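Local coordinates for protein neutral ceramidase (Pseudomonas aeruginosa, PDB 2ZWS) that hydrolyses the N-acyl linkage of ceramides to give sphingosine and a free fatty acid, and also catalyses the reverse synthesis, using a bound zinc ion, at residues 59-64 with 93-98; 371-376 with 456-461; 563-568 with 612-617. All coordinates share one frame; numbering follows the deposited sequence.

Contact 1: residues 59-64 with 93-98; sequences VNTDLG and LAATHT. With ZN (zinc ion), chain B; FMT (formic acid), chain E.
Ala94 O is gripped twice by Thr61: the backbone N reaches it at 2.8 Å and the hydroxyl OG1 at 2.9 Å, from opposite faces of the carbonyl plane. The hydroxyl can bend back to this oxygen because OG1 sits between the backbone N and the carbonyl carbon (chi1 63°). Segments 59-64 and 93-98 carry neighbouring parallel strands of a beta-alpha-beta unit, strand 55-61, helix 68-81 and strand 91-95, in the buried centre of the enzyme. Ala94 N to Val59 O and Thr96 N to Thr61 O continue the parallel pairing. Val59 and Leu93 run side by side on the face that also carries Thr61, where Val59 and Thr61 pack against helix 120-138. On the other face Asn60, probably a substrate-binding residue, gives its amide ND2 to O2 of a formic acid molecule at 2.8 Å. The same ND2 passes the methyl CG2 of Thr96 at 3.5 Å, the two side chains crossing at about a right angle. Beyond the strands, Asp62 is the centre of an inverse gamma turn. A water joins its OD1 to Thr96 OG1, donating to the carboxylate and accepting from the hydroxyl, while OD2 is held by Arg43 and Trp41 N. Leu63 O then takes His97 N at 2.8 Å, tying the two loops together just before the metal site. The His97 ring, with CG anti to the backbone N (chi1 -160°), is fixed at both nitrogens. ND1 donates to Gly64 O at 2.7 Å, in the carbonyl plane and on a lone pair, whereas NE2 binds the zinc ion at 2.2 Å, alongside His204, Glu411, Tyr448 and a water.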
loop_
_atom_site.group_PDB
_atom_site.type_symbol
_atom_site.label_atom_id
_atom_site.label_comp_id
_atom_site.label_asym_id
_atom_site.label_seq_id
_atom_site.Cartn_x
_atom_site.Cartn_y
_atom_site.Cartn_z
ATOM N N VAL A 59 -1.616 -10.779 -2.450
ATOM C CA VAL A 59 -0.491 -10.023 -1.905
ATOM C C VAL A 59 -0.957 -8.635 -1.505
ATOM O O VAL A 59 -1.557 -7.922 -2.326
ATOM C CB VAL A 59 0.718 -9.910 -2.927
ATOM C CG1 VAL A 59 1.898 -9.233 -2.276
ATOM C CG2 VAL A 59 1.134 -11.295 -3.492
ATOM N N ASN A 60 -0.740 -8.261 -0.242
ATOM C CA ASN A 60 -1.022 -6.886 0.156
ATOM C C ASN A 60 0.306 -6.137 0.348
ATOM O O ASN A 60 1.258 -6.688 0.905
ATOM C CB ASN A 60 -1.868 -6.813 1.449
ATOM C CG ASN A 60 -2.516 -5.454 1.654
ATOM O OD1 ASN A 60 -3.151 -4.891 0.754
ATOM N ND2 ASN A 60 -2.402 -4.960 2.860
ATOM N N THR A 61 0.386 -4.918 -0.188
ATOM C CA THR A 61 1.633 -4.174 -0.242
ATOM C C THR A 61 1.545 -2.838 0.512
ATOM O O THR A 61 0.510 -2.123 0.462
ATOM C CB THR A 61 2.034 -3.882 -1.725
ATOM O OG1 THR A 61 1.031 -3.048 -2.350
ATOM C CG2 THR A 61 2.244 -5.216 -2.521
ATOM N N ASP A 62 2.643 -2.491 1.185
ATOM C CA ASP A 62 2.758 -1.208 1.873
ATOM C C ASP A 62 3.076 -0.056 0.872
ATOM O O ASP A 62 4.151 0.558 0.941
ATOM C CB ASP A 62 3.846 -1.274 2.960
ATOM C CG ASP A 62 3.491 -2.168 4.146
ATOM O OD1 ASP A 62 2.346 -2.118 4.643
ATOM O OD2 ASP A 62 4.402 -2.870 4.644
ATOM N N LEU A 63 2.128 0.215 -0.017
ATOM C CA LEU A 63 2.289 1.190 -1.102
ATOM C C LEU A 63 1.060 2.079 -1.168
ATOM O O LEU A 63 -0.012 1.712 -0.670
ATOM C CB LEU A 63 2.417 0.477 -2.465
ATOM C CG LEU A 63 3.630 -0.452 -2.581
ATOM C CD1 LEU A 63 3.570 -1.247 -3.851
ATOM C CD2 LEU A 63 4.919 0.376 -2.517
ATOM N N GLY A 64 1.178 3.231 -1.840
ATOM C CA GLY A 64 0.023 4.096 -2.067
ATOM C C GLY A 64 -1.007 3.405 -2.932
ATOM O O GLY A 64 -2.219 3.565 -2.738
ATOM N N LEU A 93 -3.118 -8.418 -6.380
ATOM C CA LEU A 93 -2.181 -7.498 -5.726
ATOM C C LEU A 93 -2.966 -6.319 -5.204
ATOM O O LEU A 93 -3.752 -5.754 -5.949
ATOM C CB LEU A 93 -1.140 -6.996 -6.742
ATOM C CG LEU A 93 -0.355 -8.029 -7.550
ATOM C CD1 LEU A 93 0.644 -7.303 -8.452
ATOM C CD2 LEU A 93 0.384 -9.048 -6.668
ATOM N N ALA A 94 -2.809 -5.963 -3.936
ATOM C CA ALA A 94 -3.539 -4.842 -3.360
ATOM C C ALA A 94 -2.594 -3.989 -2.536
ATOM O O ALA A 94 -1.474 -4.406 -2.217
ATOM C CB ALA A 94 -4.671 -5.356 -2.530
ATOM N N ALA A 95 -3.017 -2.770 -2.236
ATOM C CA ALA A 95 -2.175 -1.838 -1.491
ATOM C C ALA A 95 -2.902 -1.291 -0.259
ATOM O O ALA A 95 -4.145 -1.170 -0.245
ATOM C CB ALA A 95 -1.831 -0.683 -2.405
ATOM N N THR A 96 -2.102 -0.888 0.724
ATOM C CA THR A 96 -2.621 -0.323 1.968
ATOM C C THR A 96 -2.988 1.172 1.815
ATOM O O THR A 96 -3.677 1.740 2.691
ATOM C CB THR A 96 -1.553 -0.348 3.075
ATOM O OG1 THR A 96 -0.420 0.427 2.627
ATOM C CG2 THR A 96 -1.178 -1.773 3.474
ATOM N N HIS A 97 -2.473 1.810 0.758
ATOM C CA HIS A 97 -2.718 3.250 0.501
ATOM C C HIS A 97 -1.973 4.153 1.477
ATOM O O HIS A 97 -2.403 5.268 1.784
ATOM C CB HIS A 97 -4.208 3.555 0.467
ATOM C CG HIS A 97 -4.567 4.818 -0.238
ATOM N ND1 HIS A 97 -3.959 5.226 -1.406
ATOM C CD2 HIS A 97 -5.581 5.696 -0.002
ATOM C CE1 HIS A 97 -4.547 6.346 -1.822
ATOM N NE2 HIS A 97 -5.540 6.644 -0.996
ATOM N N THR A 98 -0.826 3.687 1.967
ATOM C CA THR A 98 0.081 4.606 2.671
ATOM C C THR A 98 0.482 5.758 1.758
ATOM O O THR A 98 0.744 5.536 0.560
ATOM C CB THR A 98 1.353 3.897 3.210
ATOM O OG1 THR A 98 2.260 4.866 3.742
ATOM C CG2 THR A 98 2.068 3.087 2.130
HETATM ZN ZN ZN B . -6.990 8.207 -1.400
HETATM C C FMT E . -0.477 -4.328 5.967
HETATM O O1 FMT E . 0.368 -3.435 6.304
HETATM O O2 FMT E . -0.515 -5.113 4.966
HETATM O O HOH W 1 -5.531 -3.399 0.457
HETATM O O HOH W 2 1.458 0.336 4.514
HETATM O O HOH W 3 -5.407 9.610 -1.417
#

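Contact 2: residues 371-376 with 456-461; sequences QAEKTI and AAQEYE
The carboxamide of Gln458 lies flat against Lys374, whose CA and CB both sit over one of its faces; OE1 is 3.5 Å from Lys374 CA. At the oxygen end of the amide, near its plane, a water donates to Gln458 OE1 at 2.5 Å and accepts from Thr375 N at 3.1 Å, so the polar link across this contact is indirect. NE2 of Gln458 turns back to Tyr455 O. The second flat group, the carboxylate of Glu373, is modelled with the methyl of Ala456 over one face, though that side chain comes too close to Ala456 for its exact placement to be trusted; its OE2 forms a salt bridge with Arg452. Lys374 keeps CG anti to the backbone N (chi1 -173°), which lays its CG alongside Gln458 OE1. A bend at chi3 then leads Lys374 NZ away to Gln371 OE1 at 2.8 Å, and on to Thr465 O and Ala325 O. Gln371 to Lys374 form a type II' beta turn, closed by Lys374 N to Gln371 O. This is surface packing: the turn, which connects helix 365-370 to strand 376-378, rests on the C-terminal end of helix 452-457, and Ala457 of that end touches helix 162-165.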
loop_
_atom_site.group_PDB
_atom_site.type_symbol
_atom_site.label_atom_id
_atom_site.label_comp_id
_atom_site.label_asym_id
_atom_site.label_seq_id
_atom_site.Cartn_x
_atom_site.Cartn_y
_atom_site.Cartn_z
ATOM N N GLN A 371 -19.731 14.243 -18.891
ATOM C CA GLN A 371 -19.167 14.365 -17.533
ATOM C C GLN A 371 -20.121 15.019 -16.510
ATOM O O GLN A 371 -19.818 15.080 -15.315
ATOM C CB GLN A 371 -17.827 15.108 -17.571
ATOM C CG GLN A 371 -16.683 14.317 -18.206
ATOM C CD GLN A 371 -16.125 13.244 -17.272
ATOM O OE1 GLN A 371 -16.451 13.217 -16.082
ATOM N NE2 GLN A 371 -15.276 12.354 -17.814
ATOM N N ALA A 372 -21.266 15.518 -17.003
ATOM C CA ALA A 372 -22.404 15.929 -16.156
ATOM C C ALA A 372 -22.022 17.074 -15.227
ATOM O O ALA A 372 -21.544 18.110 -15.704
ATOM C CB ALA A 372 -23.002 14.710 -15.394
ATOM N N GLU A 373 -22.176 16.913 -13.921
ATOM C CA GLU A 373 -21.933 18.047 -13.022
ATOM C C GLU A 373 -20.472 18.438 -12.817
ATOM O O GLU A 373 -20.168 19.449 -12.197
ATOM C CB GLU A 373 -22.723 17.966 -11.706
ATOM C CG GLU A 373 -22.966 16.625 -11.103
ATOM C CD GLU A 373 -23.948 15.743 -11.872
ATOM O OE1 GLU A 373 -25.166 16.040 -11.999
ATOM O OE2 GLU A 373 -23.473 14.707 -12.334
ATOM N N LYS A 374 -19.556 17.640 -13.353
ATOM C CA LYS A 374 -18.152 17.981 -13.265
ATOM C C LYS A 374 -17.800 19.241 -14.061
ATOM O O LYS A 374 -18.291 19.433 -15.176
ATOM C CB LYS A 374 -17.327 16.802 -13.806
ATOM C CG LYS A 374 -15.796 16.956 -13.627
ATOM C CD LYS A 374 -15.029 15.726 -14.162
ATOM C CE LYS A 374 -15.130 14.560 -13.185
ATOM N NZ LYS A 374 -14.701 13.314 -13.892
ATOM N N THR A 375 -16.966 20.099 -13.467
ATOM C CA THR A 375 -16.342 21.158 -14.250
ATOM C C THR A 375 -14.909 20.724 -14.516
ATOM O O THR A 375 -14.064 20.596 -13.616
ATOM C CB THR A 375 -16.472 22.575 -13.652
ATOM O OG1 THR A 375 -15.605 22.735 -12.531
ATOM C CG2 THR A 375 -17.913 22.850 -13.236
ATOM N N ILE A 376 -14.663 20.428 -15.780
ATOM C CA ILE A 376 -13.407 19.796 -16.163
ATOM C C ILE A 376 -12.213 20.721 -15.943
ATOM O O ILE A 376 -12.200 21.861 -16.427
ATOM C CB ILE A 376 -13.464 19.294 -17.619
ATOM C CG1 ILE A 376 -14.513 18.180 -17.743
ATOM C CG2 ILE A 376 -12.083 18.854 -18.079
ATOM C CD1 ILE A 376 -14.852 17.771 -19.160
ATOM N N ALA A 456 -22.687 13.942 -8.167
ATOM C CA ALA A 456 -23.367 15.218 -8.463
ATOM C C ALA A 456 -22.900 16.353 -7.557
ATOM O O ALA A 456 -22.869 17.514 -7.980
ATOM C CB ALA A 456 -24.886 15.068 -8.393
ATOM N N ALA A 457 -22.523 16.017 -6.327
ATOM C CA ALA A 457 -22.051 17.012 -5.366
ATOM C C ALA A 457 -20.670 17.562 -5.708
ATOM O O ALA A 457 -20.334 18.676 -5.324
ATOM C CB ALA A 457 -22.082 16.448 -3.959
ATOM N N GLN A 458 -19.863 16.759 -6.404
ATOM C CA GLN A 458 -18.512 17.167 -6.839
ATOM C C GLN A 458 -17.612 17.677 -5.722
ATOM O O GLN A 458 -16.908 18.672 -5.882
ATOM C CB GLN A 458 -18.551 18.151 -8.031
ATOM C CG GLN A 458 -18.964 17.514 -9.343
ATOM C CD GLN A 458 -17.907 16.576 -9.904
ATOM O OE1 GLN A 458 -16.805 17.000 -10.232
ATOM N NE2 GLN A 458 -18.259 15.312 -10.048
ATOM N N GLU A 459 -17.625 16.978 -4.591
ATOM C CA GLU A 459 -16.566 17.148 -3.600
ATOM C C GLU A 459 -15.343 16.412 -4.175
ATOM O O GLU A 459 -15.413 15.925 -5.297
ATOM C CB GLU A 459 -16.998 16.596 -2.245
ATOM C CG GLU A 459 -18.102 17.443 -1.588
ATOM C CD GLU A 459 -18.307 17.069 -0.141
ATOM O OE1 GLU A 459 -18.863 15.972 0.127
ATOM O OE2 GLU A 459 -17.898 17.862 0.744
ATOM N N TYR A 460 -14.250 16.322 -3.424
ATOM C CA TYR A 460 -12.972 15.879 -3.982
ATOM C C TYR A 460 -13.071 14.538 -4.728
ATOM O O TYR A 460 -12.604 14.410 -5.859
ATOM C CB TYR A 460 -11.928 15.834 -2.873
ATOM C CG TYR A 460 -10.607 15.259 -3.330
ATOM C CD1 TYR A 460 -9.738 16.004 -4.135
ATOM C CD2 TYR A 460 -10.240 13.963 -2.961
ATOM C CE1 TYR A 460 -8.520 15.455 -4.579
ATOM C CE2 TYR A 460 -9.022 13.419 -3.373
ATOM C CZ TYR A 460 -8.183 14.160 -4.188
ATOM O OH TYR A 460 -6.975 13.612 -4.602
ATOM N N GLU A 461 -13.719 13.560 -4.106
ATOM C CA GLU A 461 -13.865 12.233 -4.694
ATOM C C GLU A 461 -14.663 12.228 -5.992
ATOM O O GLU A 461 -14.362 11.470 -6.930
ATOM C CB GLU A 461 -14.476 11.265 -3.687
ATOM C CG GLU A 461 -13.642 11.090 -2.399
ATOM C CD GLU A 461 -13.830 12.218 -1.390
ATOM O OE1 GLU A 461 -14.788 13.028 -1.508
ATOM O OE2 GLU A 461 -13.000 12.322 -0.474
HETATM O O HOH W 4 -15.987 19.374 -10.649
#

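Contact 3: residues 563-568 with 612-617; sequences VNIGKD and HYYIRH
Backbone hydrogen bonds join Val563 and Tyr614 in both directions, each 2.9 Å from N to O, making them a hydrogen-bonded antiparallel pair. Ile565 N gives a nearly straight bond to His612 O at 2.9 Å (171° at the hydrogen), and His612 N is held by Gly566 O at 2.8 Å. Between them Asn564 and Tyr613 form a non-hydrogen-bonded pair. Aromatic contacts occupy both faces of this sheet. On one, the CB of Val563 makes a CH-pi contact over the Tyr614 ring, 3.9 Å from its centroid; the ring leans that way because its CG stands between the backbone N and the carbonyl carbon (chi1 66°). Ile565 comes to the edge of the same ring, its CG2 3.7 Å from Tyr614 CE1. Strands 560-566 and 611-622 are neighbours in one sheet of the C-terminal beta-sandwich, flanked by strands 574-578 and 629-642. On the opposite face the amide of Asn564 lies over the Tyr613 ring with the planes only 15° apart, and OD1 is placed toward the rim. Tyr613 OH bonds to Glu609 O, and its ring also meets that of Trp602. Among side-chain hydrogen bonds, Asn564 OD1 accepts from Gly566 N at 3.1 Å, an Asx turn in which the donor stands above the amide plane.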
loop_
_atom_site.group_PDB
_atom_site.type_symbol
_atom_site.label_atom_id
_atom_site.label_comp_id
_atom_site.label_asym_id
_atom_site.label_seq_id
_atom_site.Cartn_x
_atom_site.Cartn_y
_atom_site.Cartn_z
ATOM N N VAL A 563 22.929 -2.647 18.492
ATOM C CA VAL A 563 23.629 -3.870 18.868
ATOM C C VAL A 563 23.829 -3.945 20.377
ATOM O O VAL A 563 24.372 -3.012 20.980
ATOM C CB VAL A 563 24.987 -3.989 18.133
ATOM C CG1 VAL A 563 25.684 -5.316 18.495
ATOM C CG2 VAL A 563 24.821 -3.905 16.624
ATOM N N ASN A 564 23.375 -5.055 20.963
ATOM C CA ASN A 564 23.511 -5.369 22.383
ATOM C C ASN A 564 24.792 -6.187 22.586
ATOM O O ASN A 564 24.979 -7.214 21.924
ATOM C CB ASN A 564 22.273 -6.175 22.824
ATOM C CG ASN A 564 22.255 -6.515 24.321
ATOM O OD1 ASN A 564 22.966 -5.922 25.134
ATOM N ND2 ASN A 564 21.394 -7.458 24.688
ATOM N N ILE A 565 25.679 -5.719 23.470
ATOM C CA ILE A 565 26.928 -6.458 23.785
ATOM C C ILE A 565 27.009 -6.869 25.259
ATOM O O ILE A 565 28.090 -7.192 25.777
ATOM C CB ILE A 565 28.201 -5.694 23.364
ATOM C CG1 ILE A 565 28.119 -4.226 23.807
ATOM C CG2 ILE A 565 28.426 -5.840 21.855
ATOM C CD1 ILE A 565 29.387 -3.423 23.567
ATOM N N GLY A 566 25.864 -6.831 25.933
ATOM C CA GLY A 566 25.727 -7.452 27.231
ATOM C C GLY A 566 25.850 -6.541 28.434
ATOM O O GLY A 566 26.041 -5.335 28.319
ATOM N N LYS A 567 25.795 -7.160 29.604
ATOM C CA LYS A 567 25.559 -6.452 30.852
ATOM C C LYS A 567 26.581 -5.435 31.424
ATOM O O LYS A 567 26.130 -4.476 32.054
ATOM C CB LYS A 567 25.099 -7.437 31.936
ATOM C CG LYS A 567 24.019 -6.885 32.857
ATOM C CD LYS A 567 22.956 -7.937 33.180
ATOM C CE LYS A 567 21.898 -8.051 32.073
ATOM N NZ LYS A 567 20.915 -6.920 32.055
ATOM N N ASP A 568 27.907 -5.534 31.253
ATOM C CA ASP A 568 28.741 -6.209 30.238
ATOM C C ASP A 568 28.705 -7.756 30.096
ATOM O O ASP A 568 27.909 -8.410 30.771
ATOM C CB ASP A 568 30.185 -5.756 30.506
ATOM C CG ASP A 568 30.773 -6.407 31.749
ATOM O OD1 ASP A 568 32.011 -6.598 31.796
ATOM O OD2 ASP A 568 29.994 -6.749 32.669
ATOM N N HIS A 612 25.112 -2.767 27.859
ATOM C CA HIS A 612 25.864 -1.945 26.919
ATOM C C HIS A 612 25.454 -2.198 25.470
ATOM O O HIS A 612 25.234 -3.346 25.064
ATOM C CB HIS A 612 27.364 -2.162 27.132
ATOM C CG HIS A 612 27.839 -1.672 28.467
ATOM N ND1 HIS A 612 27.858 -2.471 29.593
ATOM C CD2 HIS A 612 28.257 -0.448 28.868
ATOM C CE1 HIS A 612 28.297 -1.766 30.622
ATOM N NE2 HIS A 612 28.540 -0.534 30.211
ATOM N N TYR A 613 25.358 -1.107 24.710
ATOM C CA TYR A 613 24.863 -1.130 23.344
ATOM C C TYR A 613 25.721 -0.232 22.464
ATOM O O TYR A 613 26.405 0.666 22.964
ATOM C CB TYR A 613 23.428 -0.589 23.316
ATOM C CG TYR A 613 22.407 -1.462 24.014
ATOM C CD1 TYR A 613 21.610 -2.337 23.274
ATOM C CD2 TYR A 613 22.221 -1.402 25.404
ATOM C CE1 TYR A 613 20.665 -3.144 23.886
ATOM C CE2 TYR A 613 21.276 -2.222 26.038
ATOM C CZ TYR A 613 20.499 -3.091 25.263
ATOM O OH TYR A 613 19.552 -3.904 25.854
ATOM N N TYR A 614 25.679 -0.451 21.156
ATOM C CA TYR A 614 26.199 0.552 20.237
ATOM C C TYR A 614 25.362 0.575 18.970
ATOM O O TYR A 614 24.512 -0.290 18.775
ATOM C CB TYR A 614 27.679 0.319 19.928
ATOM C CG TYR A 614 28.016 -0.944 19.161
ATOM C CD1 TYR A 614 28.339 -2.137 19.831
ATOM C CD2 TYR A 614 28.071 -0.939 17.771
ATOM C CE1 TYR A 614 28.673 -3.287 19.121
ATOM C CE2 TYR A 614 28.424 -2.072 17.063
ATOM C CZ TYR A 614 28.716 -3.246 17.743
ATOM O OH TYR A 614 29.062 -4.363 17.025
ATOM N N ILE A 615 25.591 1.561 18.116
ATOM C CA ILE A 615 24.832 1.665 16.871
ATOM C C ILE A 615 25.784 1.538 15.679
ATOM O O ILE A 615 26.840 2.178 15.642
ATOM C CB ILE A 615 23.999 2.984 16.836
ATOM C CG1 ILE A 615 22.869 2.924 17.882
ATOM C CG2 ILE A 615 23.433 3.256 15.424
ATOM C CD1 ILE A 615 22.137 4.235 18.120
ATOM N N ARG A 616 25.432 0.668 14.736
ATOM C CA ARG A 616 26.174 0.500 13.502
ATOM C C ARG A 616 25.394 1.085 12.317
ATOM O O ARG A 616 24.161 0.901 12.206
ATOM C CB ARG A 616 26.475 -0.985 13.274
ATOM C CG ARG A 616 27.351 -1.290 12.100
ATOM C CD ARG A 616 27.924 -2.696 12.198
ATOM N NE ARG A 616 28.698 -3.011 11.000
ATOM C CZ ARG A 616 29.358 -4.147 10.812
ATOM N NH1 ARG A 616 30.029 -4.342 9.686
ATOM N NH2 ARG A 616 29.324 -5.091 11.745
ATOM N N HIS A 617 26.111 1.763 11.427
ATOM C CA HIS A 617 25.542 2.296 10.202
ATOM C C HIS A 617 26.116 1.586 8.979
ATOM O O HIS A 617 27.312 1.324 8.917
ATOM C CB HIS A 617 25.791 3.813 10.098
ATOM C CG HIS A 617 25.486 4.400 8.756
ATOM N ND1 HIS A 617 24.252 4.272 8.139
ATOM C CD2 HIS A 617 26.236 5.185 7.942
ATOM C CE1 HIS A 617 24.279 4.918 6.985
ATOM N NE2 HIS A 617 25.473 5.467 6.839
#

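How the contacts relate
The three contacts follow one another along the chain without touching. Contact 1 lies at the zinc site, only about 2 Å between its centre and that of the chain, and contributes the metal ligand His97. Contact 2 belongs to the same N-terminal family region; its nearest atoms are about 8 Å from contact 1, and the Lys374 side chain is about 9 Å from that of the zinc ligand Tyr448. Contact 3 lies in the C-terminal region, its centre about 35 Å from that of contact 1 and 58 Å from that of contact 2. It is nearer the magnesium site: the Tyr613 side chain is about 10 Å from that of Thr584, a magnesium ligand.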